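Local coordinates for cellulase (Soil metagenome, PDB 5I2U), which probably hydrolyses the beta-1,4-glucosidic bonds of cellulose as a halotolerant TIM-barrel cellulase of glycoside hydrolase family 5, at residues Arg69-Leu79 with Leu296-Trp306. Sequence-based numbering, arbitrary orientation.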
ATOM      1  N   ARG A  69      -9.863 -13.755  -6.990  1.00 31.61           N
ATOM      2  CA  ARG A  69     -11.302 -13.755  -6.705  1.00 30.06           C
ATOM      3  C   ARG A  69     -11.755 -12.547  -5.874  1.00 33.45           C
ATOM      4  O   ARG A  69     -12.885 -12.068  -6.024  1.00 37.71           O
ATOM      5  CB  ARG A  69     -11.755 -15.103  -6.096  1.00 28.76           C
ATOM      6  CG  ARG A  69     -11.497 -15.339  -4.618  1.00 30.43           C
ATOM      7  CD  ARG A  69     -11.702 -16.816  -4.259  1.00 28.93           C
ATOM      8  NE  ARG A  69     -11.607 -17.064  -2.812  1.00 29.84           N
ATOM      9  CZ  ARG A  69     -12.619 -17.013  -1.938  1.00 30.52           C
ATOM     10  NH1 ARG A  69     -13.862 -16.709  -2.322  1.00 30.87           N
ATOM     11  NH2 ARG A  69     -12.389 -17.274  -0.653  1.00 30.43           N
ATOM     12  N   PHE A  70     -10.861 -12.006  -5.050  1.00 34.29           N
ATOM     13  CA  PHE A  70     -11.194 -10.822  -4.244  1.00 31.61           C
ATOM     14  C   PHE A  70     -11.093  -9.488  -4.986  1.00 30.25           C
ATOM     15  O   PHE A  70     -11.463  -8.450  -4.431  1.00 31.50           O
ATOM     16  CB  PHE A  70     -10.322 -10.788  -2.980  1.00 32.76           C
ATOM     17  CG  PHE A  70     -10.474 -12.003  -2.120  1.00 31.07           C
ATOM     18  CD1 PHE A  70     -11.679 -12.255  -1.470  1.00 31.87           C
ATOM     19  CD2 PHE A  70      -9.436 -12.907  -1.978  1.00 31.22           C
ATOM     20  CE1 PHE A  70     -11.844 -13.395  -0.690  1.00 33.60           C
ATOM     21  CE2 PHE A  70      -9.591 -14.042  -1.204  1.00 31.73           C
ATOM     22  CZ  PHE A  70     -10.790 -14.288  -0.557  1.00 32.65           C
ATOM     23  N   TYR A  71     -10.584  -9.493  -6.214  1.00 30.67           N
ATOM     24  CA  TYR A  71     -10.484  -8.266  -7.014  1.00 28.24           C
ATOM     25  C   TYR A  71     -11.820  -8.068  -7.720  1.00 30.54           C
ATOM     26  O   TYR A  71     -11.974  -8.362  -8.907  1.00 33.56           O
ATOM     27  CB  TYR A  71      -9.320  -8.353  -8.001  1.00 28.25           C
ATOM     28  CG  TYR A  71      -7.971  -8.110  -7.361  1.00 29.98           C
ATOM     29  CD1 TYR A  71      -7.412  -9.036  -6.473  1.00 29.12           C
ATOM     30  CD2 TYR A  71      -7.256  -6.953  -7.637  1.00 30.07           C
ATOM     31  CE1 TYR A  71      -6.177  -8.804  -5.875  1.00 28.77           C
ATOM     32  CE2 TYR A  71      -6.027  -6.716  -7.044  1.00 32.94           C
ATOM     33  CZ  TYR A  71      -5.499  -7.637  -6.161  1.00 30.93           C
ATOM     34  OH  TYR A  71      -4.269  -7.358  -5.603  1.00 32.71           O
ATOM     35  N   ASN A  72     -12.778  -7.556  -6.965  1.00 31.37           N
ATOM     36  CA  ASN A  72     -14.101  -7.253  -7.471  1.00 32.00           C
ATOM     37  C   ASN A  72     -14.726  -6.089  -6.693  1.00 32.61           C
ATOM     38  O   ASN A  72     -14.249  -5.730  -5.612  1.00 33.87           O
ATOM     39  CB  ASN A  72     -14.978  -8.499  -7.393  1.00 31.61           C
ATOM     40  CG  ASN A  72     -15.270  -8.925  -5.960  1.00 30.02           C
ATOM     41  OD1 ASN A  72     -16.123  -8.350  -5.313  1.00 31.07           O
ATOM     42  ND2 ASN A  72     -14.573  -9.952  -5.474  1.00 31.01           N
ATOM     43  N   LYS A  73     -15.800  -5.526  -7.229  1.00 31.56           N
ATOM     44  CA  LYS A  73     -16.368  -4.307  -6.671  1.00 34.12           C
ATOM     45  C   LYS A  73     -16.979  -4.491  -5.288  1.00 31.01           C
ATOM     46  O   LYS A  73     -16.902  -3.578  -4.453  1.00 29.79           O
ATOM     47  CB  LYS A  73     -17.381  -3.695  -7.630  1.00 38.45           C
ATOM     48  CG  LYS A  73     -16.746  -3.285  -8.952  1.00 43.92           C
ATOM     49  CD  LYS A  73     -17.533  -2.214  -9.681  1.00 47.57           C
ATOM     50  CE  LYS A  73     -16.758  -1.746 -10.900  1.00 51.00           C
ATOM     51  NZ  LYS A  73     -17.477  -0.669 -11.634  1.00 55.49           N
ATOM     52  N   ASN A  74     -17.535  -5.669  -5.038  1.00 30.61           N
ATOM     53  CA  ASN A  74     -18.254  -5.935  -3.805  1.00 32.72           C
ATOM     54  C   ASN A  74     -17.309  -6.113  -2.617  1.00 34.22           C
ATOM     55  O   ASN A  74     -17.564  -5.589  -1.525  1.00 31.48           O
ATOM     56  CB  ASN A  74     -19.164  -7.145  -3.974  1.00 36.83           C
ATOM     57  CG  ASN A  74     -20.272  -6.914  -5.013  1.00 41.63           C
ATOM     58  OD1 ASN A  74     -20.665  -5.782  -5.295  1.00 41.80           O
ATOM     59  ND2 ASN A  74     -20.783  -8.002  -5.575  1.00 44.38           N
ATOM     60  N   ALA A  75     -16.203  -6.816  -2.839  1.00 32.23           N
ATOM     61  CA  ALA A  75     -15.162  -6.935  -1.818  1.00 33.82           C
ATOM     62  C   ALA A  75     -14.665  -5.568  -1.379  1.00 31.63           C
ATOM     63  O   ALA A  75     -14.538  -5.316  -0.185  1.00 28.39           O
ATOM     64  CB  ALA A  75     -14.000  -7.766  -2.330  1.00 35.68           C
ATOM     65  N   VAL A  76     -14.445  -4.672  -2.346  1.00 32.57           N
ATOM     66  CA  VAL A  76     -13.972  -3.323  -2.039  1.00 31.67           C
ATOM     67  C   VAL A  76     -15.028  -2.523  -1.258  1.00 32.38           C
ATOM     68  O   VAL A  76     -14.693  -1.913  -0.255  1.00 33.77           O
ATOM     69  CB  VAL A  76     -13.527  -2.552  -3.298  1.00 32.33           C
ATOM     70  CG1 VAL A  76     -13.039  -1.168  -2.936  1.00 33.03           C
ATOM     71  CG2 VAL A  76     -12.389  -3.268  -3.999  1.00 34.32           C
ATOM     72  N   GLN A  77     -16.285  -2.529  -1.704  1.00 32.95           N
ATOM     73  CA  GLN A  77     -17.367  -1.870  -0.966  1.00 33.75           C
ATOM     74  C   GLN A  77     -17.492  -2.444   0.435  1.00 33.84           C
ATOM     75  O   GLN A  77     -17.696  -1.685   1.377  1.00 36.46           O
ATOM     76  CB  GLN A  77     -18.720  -1.998  -1.675  1.00 38.70           C
ATOM     77  CG  GLN A  77     -19.863  -1.360  -0.890  1.00 45.14           C
ATOM     78  CD  GLN A  77     -21.204  -1.444  -1.576  1.00 53.88           C
ATOM     79  OE1 GLN A  77     -21.338  -2.035  -2.652  1.00 63.71           O
ATOM     80  NE2 GLN A  77     -22.222  -0.863  -0.943  1.00 56.20           N
ATOM     81  N   TRP A  78     -17.405  -3.767   0.568  1.00 29.69           N
ATOM     82  CA  TRP A  78     -17.450  -4.378   1.889  1.00 33.33           C
ATOM     83  C   TRP A  78     -16.273  -3.916   2.794  1.00 33.53           C
ATOM     84  O   TRP A  78     -16.470  -3.679   3.985  1.00 33.16           O
ATOM     85  CB  TRP A  78     -17.518  -5.911   1.806  1.00 31.72           C
ATOM     86  CG  TRP A  78     -17.697  -6.573   3.176  1.00 33.25           C
ATOM     87  CD1 TRP A  78     -16.733  -7.228   3.905  1.00 34.82           C
ATOM     88  CD2 TRP A  78     -18.893  -6.617   3.969  1.00 33.46           C
ATOM     89  NE1 TRP A  78     -17.259  -7.682   5.088  1.00 35.65           N
ATOM     90  CE2 TRP A  78     -18.580  -7.321   5.158  1.00 34.05           C
ATOM     91  CE3 TRP A  78     -20.202  -6.139   3.787  1.00 35.93           C
ATOM     92  CZ2 TRP A  78     -19.527  -7.551   6.170  1.00 32.55           C
ATOM     93  CZ3 TRP A  78     -21.147  -6.369   4.793  1.00 34.65           C
ATOM     94  CH2 TRP A  78     -20.801  -7.077   5.966  1.00 32.49           C
ATOM     95  N   LEU A  79     -15.071  -3.812   2.244  1.00 34.61           N
ATOM     96  CA  LEU A  79     -13.929  -3.295   3.018  1.00 37.38           C
ATOM     97  C   LEU A  79     -14.153  -1.858   3.462  1.00 38.02           C
ATOM     98  O   LEU A  79     -13.748  -1.479   4.558  1.00 41.06           O
ATOM     99  CB  LEU A  79     -12.627  -3.389   2.220  1.00 34.73           C
ATOM    100  CG  LEU A  79     -12.113  -4.826   2.017  1.00 33.75           C
ATOM    101  CD1 LEU A  79     -11.085  -4.857   0.904  1.00 33.86           C
ATOM    102  CD2 LEU A  79     -11.526  -5.396   3.307  1.00 34.64           C
ATOM    103  N   LEU A 296      -8.626 -14.222   5.648  1.00 31.54           N
ATOM    104  CA  LEU A 296      -9.919 -14.906   5.458  1.00 30.72           C
ATOM    105  C   LEU A 296      -9.781 -16.418   5.308  1.00 29.42           C
ATOM    106  O   LEU A 296      -8.774 -16.909   4.831  1.00 27.97           O
ATOM    107  CB  LEU A 296     -10.608 -14.371   4.202  1.00 30.66           C
ATOM    108  CG  LEU A 296     -10.874 -12.862   4.139  1.00 31.87           C
ATOM    109  CD1 LEU A 296     -11.293 -12.462   2.727  1.00 31.01           C
ATOM    110  CD2 LEU A 296     -11.924 -12.456   5.161  1.00 31.04           C
ATOM    111  N   LEU A 297     -10.817 -17.148   5.705  1.00 32.06           N
ATOM    112  CA  LEU A 297     -10.914 -18.581   5.393  1.00 32.36           C
ATOM    113  C   LEU A 297     -11.330 -18.775   3.928  1.00 30.75           C
ATOM    114  O   LEU A 297     -12.041 -17.940   3.383  1.00 27.34           O
ATOM    115  CB  LEU A 297     -11.945 -19.271   6.282  1.00 33.00           C
ATOM    116  CG  LEU A 297     -11.658 -19.327   7.773  1.00 34.62           C
ATOM    117  CD1 LEU A 297     -12.745 -20.145   8.455  1.00 33.97           C
ATOM    118  CD2 LEU A 297     -10.288 -19.925   8.072  1.00 37.53           C
ATOM    119  N   PRO A 298     -10.876 -19.872   3.287  1.00 28.29           N
ATOM    120  CA  PRO A 298     -11.278 -20.162   1.902  1.00 28.08           C
ATOM    121  C   PRO A 298     -12.781 -20.209   1.661  1.00 26.89           C
ATOM    122  O   PRO A 298     -13.223 -19.884   0.582  1.00 26.84           O
ATOM    123  CB  PRO A 298     -10.635 -21.526   1.639  1.00 29.77           C
ATOM    124  CG  PRO A 298      -9.388 -21.478   2.471  1.00 29.20           C
ATOM    125  CD  PRO A 298      -9.739 -20.719   3.708  1.00 27.68           C
ATOM    126  N   ARG A 299     -13.544 -20.598   2.678  1.00 29.71           N
ATOM    127  CA  ARG A 299     -15.001 -20.624   2.622  1.00 29.74           C
ATOM    128  C   ARG A 299     -15.635 -19.271   2.366  1.00 28.39           C
ATOM    129  O   ARG A 299     -16.756 -19.209   1.880  1.00 28.64           O
ATOM    130  CB  ARG A 299     -15.554 -21.195   3.930  1.00 31.97           C
ATOM    131  CG  ARG A 299     -17.070 -21.329   3.979  1.00 32.35           C
ATOM    132  CD  ARG A 299     -17.492 -22.331   5.033  1.00 34.19           C
ATOM    133  NE  ARG A 299     -16.876 -22.061   6.329  1.00 37.95           N
ATOM    134  CZ  ARG A 299     -17.346 -21.223   7.257  1.00 38.43           C
ATOM    135  NH1 ARG A 299     -18.477 -20.540   7.066  1.00 40.13           N
ATOM    136  NH2 ARG A 299     -16.667 -21.066   8.392  1.00 33.10           N
ATOM    137  N   ALA A 300     -14.925 -18.196   2.703  1.00 29.14           N
ATOM    138  CA  ALA A 300     -15.443 -16.847   2.556  1.00 28.37           C
ATOM    139  C   ALA A 300     -15.868 -16.552   1.120  1.00 29.32           C
ATOM    140  O   ALA A 300     -15.229 -17.015   0.178  1.00 28.60           O
ATOM    141  CB  ALA A 300     -14.409 -15.844   3.017  1.00 28.27           C
ATOM    142  N   SER A 301     -16.968 -15.813   0.959  1.00 30.90           N
ATOM    143  CA  SER A 301     -17.401 -15.365  -0.370  1.00 32.05           C
ATOM    144  C   SER A 301     -16.388 -14.374  -0.928  1.00 31.50           C
ATOM    145  O   SER A 301     -15.791 -13.594  -0.173  1.00 32.41           O
ATOM    146  CB  SER A 301     -18.775 -14.701  -0.298  1.00 33.09           C
ATOM    147  OG  SER A 301     -19.161 -14.165  -1.553  1.00 34.94           O
ATOM    148  N   ALA A 302     -16.187 -14.419  -2.238  1.00 29.75           N
ATOM    149  CA  ALA A 302     -15.458 -13.360  -2.959  1.00 32.08           C
ATOM    150  C   ALA A 302     -16.111 -11.984  -2.790  1.00 34.64           C
ATOM    151  O   ALA A 302     -15.417 -10.966  -2.769  1.00 35.20           O
ATOM    152  CB  ALA A 302     -15.359 -13.696  -4.441  1.00 30.47           C
ATOM    153  N   ASP A 303     -17.436 -11.960  -2.654  1.00 38.37           N
ATOM    154  CA  ASP A 303     -18.202 -10.711  -2.646  1.00 40.47           C
ATOM    155  C   ASP A 303     -18.265  -9.995  -1.291  1.00 40.52           C
ATOM    156  O   ASP A 303     -18.789  -8.883  -1.231  1.00 38.07           O
ATOM    157  CB  ASP A 303     -19.629 -10.969  -3.159  1.00 40.34           C
ATOM    158  CG  ASP A 303     -19.641 -11.571  -4.543  1.00 43.22           C
ATOM    159  OD1 ASP A 303     -18.940 -11.049  -5.436  1.00 44.04           O
ATOM    160  OD2 ASP A 303     -20.346 -12.580  -4.737  1.00 54.05           O
ATOM    161  N   GLY A 304     -17.731 -10.600  -0.226  1.00 40.67           N
ATOM    162  CA  GLY A 304     -17.779  -9.997   1.102  1.00 41.22           C
ATOM    163  C   GLY A 304     -18.809 -10.656   2.006  1.00 40.46           C
ATOM    164  O   GLY A 304     -19.038 -11.853   1.901  1.00 38.29           O
ATOM    165  N   ASN A 305     -19.429  -9.849   2.873  1.00 43.94           N
ATOM    166  CA  ASN A 305     -20.299 -10.296   3.970  1.00 43.52           C
ATOM    167  C   ASN A 305     -19.640 -11.306   4.896  1.00 43.68           C
ATOM    168  O   ASN A 305     -20.266 -12.278   5.324  1.00 44.54           O
ATOM    169  CB  ASN A 305     -21.620 -10.845   3.428  1.00 47.81           C
ATOM    170  CG  ASN A 305     -22.403  -9.798   2.692  1.00 50.03           C
ATOM    171  OD1 ASN A 305     -23.292  -9.161   3.264  1.00 57.40           O
ATOM    172  ND2 ASN A 305     -22.059  -9.575   1.429  1.00 53.21           N
ATOM    173  N   TRP A 306     -18.372 -11.066   5.216  1.00 43.41           N
ATOM    174  CA  TRP A 306     -17.598 -12.001   6.036  1.00 42.65           C
ATOM    175  C   TRP A 306     -18.079 -11.887   7.479  1.00 41.89           C
ATOM    176  O   TRP A 306     -17.801 -10.902   8.159  1.00 46.38           O
ATOM    177  CB  TRP A 306     -16.074 -11.757   5.917  1.00 42.84           C
ATOM    178  CG  TRP A 306     -15.609 -11.655   4.482  1.00 40.70           C
ATOM    179  CD1 TRP A 306     -15.954 -12.480   3.446  1.00 37.78           C
ATOM    180  CD2 TRP A 306     -14.757 -10.649   3.928  1.00 39.92           C
ATOM    181  NE1 TRP A 306     -15.346 -12.067   2.288  1.00 36.58           N
ATOM    182  CE2 TRP A 306     -14.610 -10.941   2.551  1.00 39.29           C
ATOM    183  CE3 TRP A 306     -14.095  -9.534   4.461  1.00 38.36           C
ATOM    184  CZ2 TRP A 306     -13.838 -10.152   1.698  1.00 36.64           C
ATOM    185  CZ3 TRP A 306     -13.317  -8.764   3.622  1.00 39.79           C
ATOM    186  CH2 TRP A 306     -13.201  -9.072   2.243  1.00 39.24           C
TER
HETATM  187  O   HOH W   1     -16.163  -8.424   7.829  1.00 31.77           O
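Arg69 reaches the loop 296-306 with an extended side chain and grips Ala300 O end-on, NH1 at 2.9 Å and NH2 at 3.0 Å, with the oxygen in the guanidinium plane. The charge of Arg69 is met by a salt bridge from NH2 to Asp288, outside both segments. Phe70 CZ lies against one face of that guanidinium, toward its rim, and Phe70 CE1 meets Leu296 CD1 at 3.6 Å. Asn72, the N-cap of helix 73-81, works with both ends of its amide: OD1 accepts from Ala75 N, while ND2 donates to Arg69 O and, nearly straight at 170°, to Ala302 O, approaching that carbonyl from above its plane. Just inside the helix, Asn74 packs CB against Asp303 O, and Ala75 CB touches Ala302 O. Trp78, its CG anti to the backbone N (chi1 -175°), lays its indole against the loop: Asn305 CA sits 3.6 Å from the centroid of its six-membered ring, a CH-pi contact, and Gly304 CA lies over the five-membered ring on the same face. The edge of Trp78 points at the face of Trp306 in a T-shaped pair, planes 79° apart, and a water links Trp78 NE1 to Trp306 O. An alanine in place of Trp78 would probably uncover the backbone of Gly304 and Asn305 and leave Trp306 without its edge-on neighbour. Leu79 CD2 closes the row at the rim of Trp306, 3.8 Å from CZ3. Directional bonds to main-chain carbonyls at the Arg69 and Asn72 end, together with ring packing at the Trp78 end, thus tie the loop after barrel strand 281-286 to helix 73-81.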